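Local structure of putative TetR-family transcriptional regulator (Bordetella parapertussis 12822, 3CCY) at residues L73-R76 with C77-V80; S179-P182 with D183-A186. The protein probably binds operator DNA through a helix-turn-helix motif and regulates transcription, most likely as a repressor of the TetR family. All blocks are in the same frame, centred on the assembly; numbering follows the deposited sequence. Where two conformers were deposited one is given.

Contact 1: L73-R76 with C77-V80; sequences LLER and CRQV
R78 reaches back along its helix and meets both L74 and E75 of the preceding turn. Its chain runs extended from CG to NE. CG lies beside the backbone N and anti to the carbonyl carbon, which sends the guanidinium back toward residues 74 and 75. There CB of L74 sits over one face, 3.5 Å from NH1 of R78. The backbone O of L74 also lies above a face of this group, toward its rim. E75 comes in at the edge instead. Its OE2 takes a hydrogen bond from NH2 of R78 at 3.0 Å, as part of a salt bridge. The oxygen lies in the guanidinium plane, but the nitrogen meets the carboxylate from above, 45° out of its plane. E75 gets there by a sharp bend at chi2 (-6°). NE of R78 is hydrogen-bonded to the hydroxyl of Y137 on helix 122-145, so two sides of the guanidinium are fixed at once.

The other carboxylate oxygen, OE1 of E75, rests 3.7 Å from CG of Q79. The carboxylate and the Q79 amide are nearly parallel, with planes 15° apart. Q79 also meets R76: its NE2 lies 3.5 Å from CG of R76. In one of its two conformers, R76 turns its guanidinium away to a salt bridge with E100 on helix 87-115. L73 and C77 are buried. L73 packs on F98 and L134 of the two neighbouring helices, as does one conformer of C77. Four i to i+4 backbone bonds, such as N of C77 to O of L73 at 3.0 Å, link the two turns. This is a regular amphipathic alpha-helix with an i to i+3 Glu-Arg salt bridge, set among the helices of the all-helical TetR-family fold.

Contact 2: S179-P182 with D183-A186; sequences SVSP and DALA
The chain leaves an extended course at V180 and S181 and turns helical from P182, where helix 182-195 begins. S181 is the N-cap of this helix, and P182 takes the first helical position. The S181 hydroxyl folds forward over the first turn. OG stands between the backbone N and the carbonyl carbon (chi1 73°), which aims it at the amide of A184. N of A184 donates to OG of S181 at 3.0 Å in a nearly straight bond (168°). CB of A184 lies close by, 3.3 Å from the same oxygen. The backbone O of S181 receives N of L185, which approaches nearly along the C=O axis. S181 thus holds two successive amides of the first turn, one by its side chain and one by its carbonyl.

V180, just before the cap, turns its side chain toward the helix. Its CG1 lies 3.8 Å from CB of A184 and touches L185 as well, a small apolar contact next to the bond from N of L185 to O of S181. The P182 side chain packs on Y174 and A176 of the preceding loop and on A103 of helix 87-115. L185 is buried against W173, Y174 and L99, and also packs on V158 of the second subunit. Within the loop, the Y174 hydroxyl is hydrogen-bonded to O of V180. The next helical bond runs from N of A186 to O of P182 at 3.0 Å.

Contact 1 lies within helix 58-81, while contact 2 is the start of helix 182-195. Their centres are 20 Å apart and they do not touch, but helix 87-115 packs against both. Each mixes buried and solvent-facing residues. Contact 1 is nearer the middle of the chain, about 12 Å between centres against 17 Å for contact 2. Within the helix, near its C-terminal end, the backbone amides of contact 1 already have carbonyl partners, and the polar side chains pair with one another or with neighbouring helices. At the helix start, a side-chain oxygen takes a backbone amide instead. Contact 1 stays within one subunit, whereas contact 2 also meets the second.

Contact 1: L73-R76 with C77-V80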
loop_
_atom_site.group_PDB
_atom_site.type_symbol
_atom_site.label_atom_id
_atom_site.label_comp_id
_atom_site.label_asym_id
_atom_site.label_seq_id
_atom_site.Cartn_x
_atom_site.Cartn_y
_atom_site.Cartn_z
ATOM N N LEU A 73 -7.576 -17.624 0.719
ATOM C CA LEU A 73 -8.148 -16.561 -0.060
ATOM C C LEU A 73 -8.547 -17.085 -1.461
ATOM O O LEU A 73 -9.639 -16.788 -1.963
ATOM C CB LEU A 73 -7.128 -15.428 -0.156
ATOM C CG LEU A 73 -7.540 -14.000 -0.457
ATOM C CD1 LEU A 73 -8.922 -13.617 0.080
ATOM C CD2 LEU A 73 -6.444 -13.048 0.085
ATOM N N LEU A 74 -7.652 -17.860 -2.079
ATOM C CA LEU A 74 -7.913 -18.455 -3.387
ATOM C C LEU A 74 -9.122 -19.387 -3.384
ATOM O O LEU A 74 -9.943 -19.313 -4.279
ATOM C CB LEU A 74 -6.667 -19.194 -3.930
ATOM C CG LEU A 74 -5.546 -18.276 -4.478
ATOM C CD1 LEU A 74 -4.283 -19.096 -4.742
ATOM C CD2 LEU A 74 -5.947 -17.524 -5.769
ATOM N N GLU A 75 -9.240 -20.245 -2.375
ATOM C CA GLU A 75 -10.357 -21.178 -2.331
ATOM C C GLU A 75 -11.652 -20.411 -2.144
ATOM O O GLU A 75 -12.615 -20.674 -2.849
ATOM C CB GLU A 75 -10.212 -22.231 -1.235
ATOM C CG GLU A 75 -10.746 -23.650 -1.596
ATOM C CD GLU A 75 -11.503 -23.806 -2.972
ATOM O OE1 GLU A 75 -12.747 -23.564 -3.018
ATOM O OE2 GLU A 75 -10.854 -24.233 -3.988
ATOM N N ARG A 76 -11.660 -19.426 -1.247
ATOM C CA ARG A 76 -12.890 -18.698 -0.991
ATOM C C ARG A 76 -13.344 -17.871 -2.179
ATOM O O ARG A 76 -14.544 -17.789 -2.434
ATOM C CB ARG A 76 -12.821 -17.964 0.340
ATOM C CG ARG A 76 -12.715 -19.013 1.473
ATOM C CD ARG A 76 -12.510 -18.440 2.833
ATOM N NE ARG A 76 -13.689 -17.709 3.275
ATOM C CZ ARG A 76 -13.680 -16.816 4.255
ATOM N NH1 ARG A 76 -12.556 -16.574 4.910
ATOM N NH2 ARG A 76 -14.791 -16.157 4.552
ATOM N N CYS A 77 -12.385 -17.306 -2.917
ATOM C CA CYS A 77 -12.642 -16.618 -4.190
ATOM C C CYS A 77 -13.323 -17.530 -5.200
ATOM O O CYS A 77 -14.227 -17.116 -5.928
ATOM C CB CYS A 77 -11.334 -16.149 -4.828
ATOM S SG CYS A 77 -10.734 -14.584 -4.288
ATOM N N ARG A 78 -12.822 -18.746 -5.306
ATOM C CA ARG A 78 -13.397 -19.711 -6.221
ATOM C C ARG A 78 -14.852 -20.002 -5.873
ATOM O O ARG A 78 -15.697 -20.035 -6.774
ATOM C CB ARG A 78 -12.587 -21.018 -6.242
ATOM C CG ARG A 78 -11.278 -20.868 -6.978
ATOM C CD ARG A 78 -10.458 -22.192 -6.987
ATOM N NE ARG A 78 -9.042 -21.808 -7.094
ATOM C CZ ARG A 78 -8.117 -22.090 -6.174
ATOM N NH1 ARG A 78 -6.860 -21.695 -6.377
ATOM N NH2 ARG A 78 -8.436 -22.800 -5.076
ATOM N N GLN A 79 -15.147 -20.213 -4.591
ATOM C CA GLN A 79 -16.536 -20.459 -4.166
ATOM C C GLN A 79 -17.437 -19.289 -4.560
ATOM O O GLN A 79 -18.561 -19.495 -4.977
ATOM C CB GLN A 79 -16.664 -20.680 -2.663
ATOM C CG GLN A 79 -15.856 -21.792 -2.054
ATOM C CD GLN A 79 -15.785 -21.657 -0.513
ATOM O OE1 GLN A 79 -16.818 -21.594 0.176
ATOM N NE2 GLN A 79 -14.557 -21.611 0.026
ATOM N N VAL A 80 -16.949 -18.063 -4.401
ATOM C CA VAL A 80 -17.673 -16.892 -4.858
ATOM C C VAL A 80 -17.870 -16.926 -6.377
ATOM O O VAL A 80 -18.993 -16.730 -6.861
ATOM C CB VAL A 80 -16.977 -15.583 -4.409
ATOM C CG1 VAL A 80 -17.579 -14.369 -5.088
ATOM C CG2 VAL A 80 -17.104 -15.398 -2.889
#

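Contact 2: S179-P182 with D183-A186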
loop_
_atom_site.group_PDB
_atom_site.type_symbol
_atom_site.label_atom_id
_atom_site.label_comp_id
_atom_site.label_asym_id
_atom_site.label_seq_id
_atom_site.Cartn_x
_atom_site.Cartn_y
_atom_site.Cartn_z
ATOM N N SER A 179 -16.997 2.964 12.664
ATOM C CA SER A 179 -18.286 3.423 12.131
ATOM C C SER A 179 -18.720 2.691 10.859
ATOM O O SER A 179 -19.874 2.157 10.778
ATOM C CB SER A 179 -18.160 4.909 11.826
ATOM O OG SER A 179 -18.180 5.584 13.046
ATOM N N VAL A 180 -17.771 2.593 9.917
ATOM C CA VAL A 180 -17.944 1.943 8.626
ATOM C C VAL A 180 -17.550 0.441 8.666
ATOM O O VAL A 180 -16.384 0.105 8.882
ATOM C CB VAL A 180 -17.100 2.662 7.528
ATOM C CG1 VAL A 180 -17.442 2.082 6.109
ATOM C CG2 VAL A 180 -17.356 4.175 7.587
ATOM N N SER A 181 -18.529 -0.440 8.439
ATOM C CA SER A 181 -18.323 -1.882 8.534
ATOM C C SER A 181 -17.564 -2.390 7.319
ATOM O O SER A 181 -17.551 -1.722 6.283
ATOM C CB SER A 181 -19.667 -2.609 8.627
ATOM O OG SER A 181 -20.312 -2.573 7.360
ATOM N N PRO A 182 -16.899 -3.560 7.436
ATOM C CA PRO A 182 -16.315 -4.154 6.218
ATOM C C PRO A 182 -17.255 -4.238 5.008
ATOM O O PRO A 182 -16.832 -3.854 3.903
ATOM C CB PRO A 182 -15.814 -5.537 6.689
ATOM C CG PRO A 182 -15.408 -5.268 8.112
ATOM C CD PRO A 182 -16.575 -4.365 8.633
ATOM N N ASP A 183 -18.520 -4.633 5.211
ATOM C CA ASP A 183 -19.484 -4.686 4.093
ATOM C C ASP A 183 -19.801 -3.292 3.530
ATOM O O ASP A 183 -19.852 -3.129 2.331
ATOM C CB ASP A 183 -20.804 -5.379 4.466
ATOM C CG ASP A 183 -20.889 -6.800 3.950
ATOM O OD1 ASP A 183 -19.820 -7.487 3.740
ATOM O OD2 ASP A 183 -22.052 -7.228 3.778
ATOM N N ALA A 184 -20.045 -2.316 4.394
ATOM C CA ALA A 184 -20.230 -0.909 3.980
ATOM C C ALA A 184 -19.011 -0.396 3.189
ATOM O O ALA A 184 -19.154 0.253 2.143
ATOM C CB ALA A 184 -20.537 -0.006 5.220
ATOM N N LEU A 185 -17.804 -0.707 3.654
ATOM C CA LEU A 185 -16.609 -0.219 2.952
ATOM C C LEU A 185 -16.538 -0.850 1.539
ATOM O O LEU A 185 -16.190 -0.173 0.545
ATOM C CB LEU A 185 -15.332 -0.491 3.778
ATOM C CG LEU A 185 -14.022 -0.136 3.078
ATOM C CD1 LEU A 185 -13.976 1.369 2.803
ATOM C CD2 LEU A 185 -12.790 -0.545 3.952
ATOM N N ALA A 186 -16.874 -2.139 1.454
ATOM C CA ALA A 186 -16.832 -2.890 0.205
ATOM C C ALA A 186 -17.830 -2.309 -0.787
ATOM O O ALA A 186 -17.457 -2.067 -1.943
ATOM C CB ALA A 186 -17.154 -4.427 0.440
#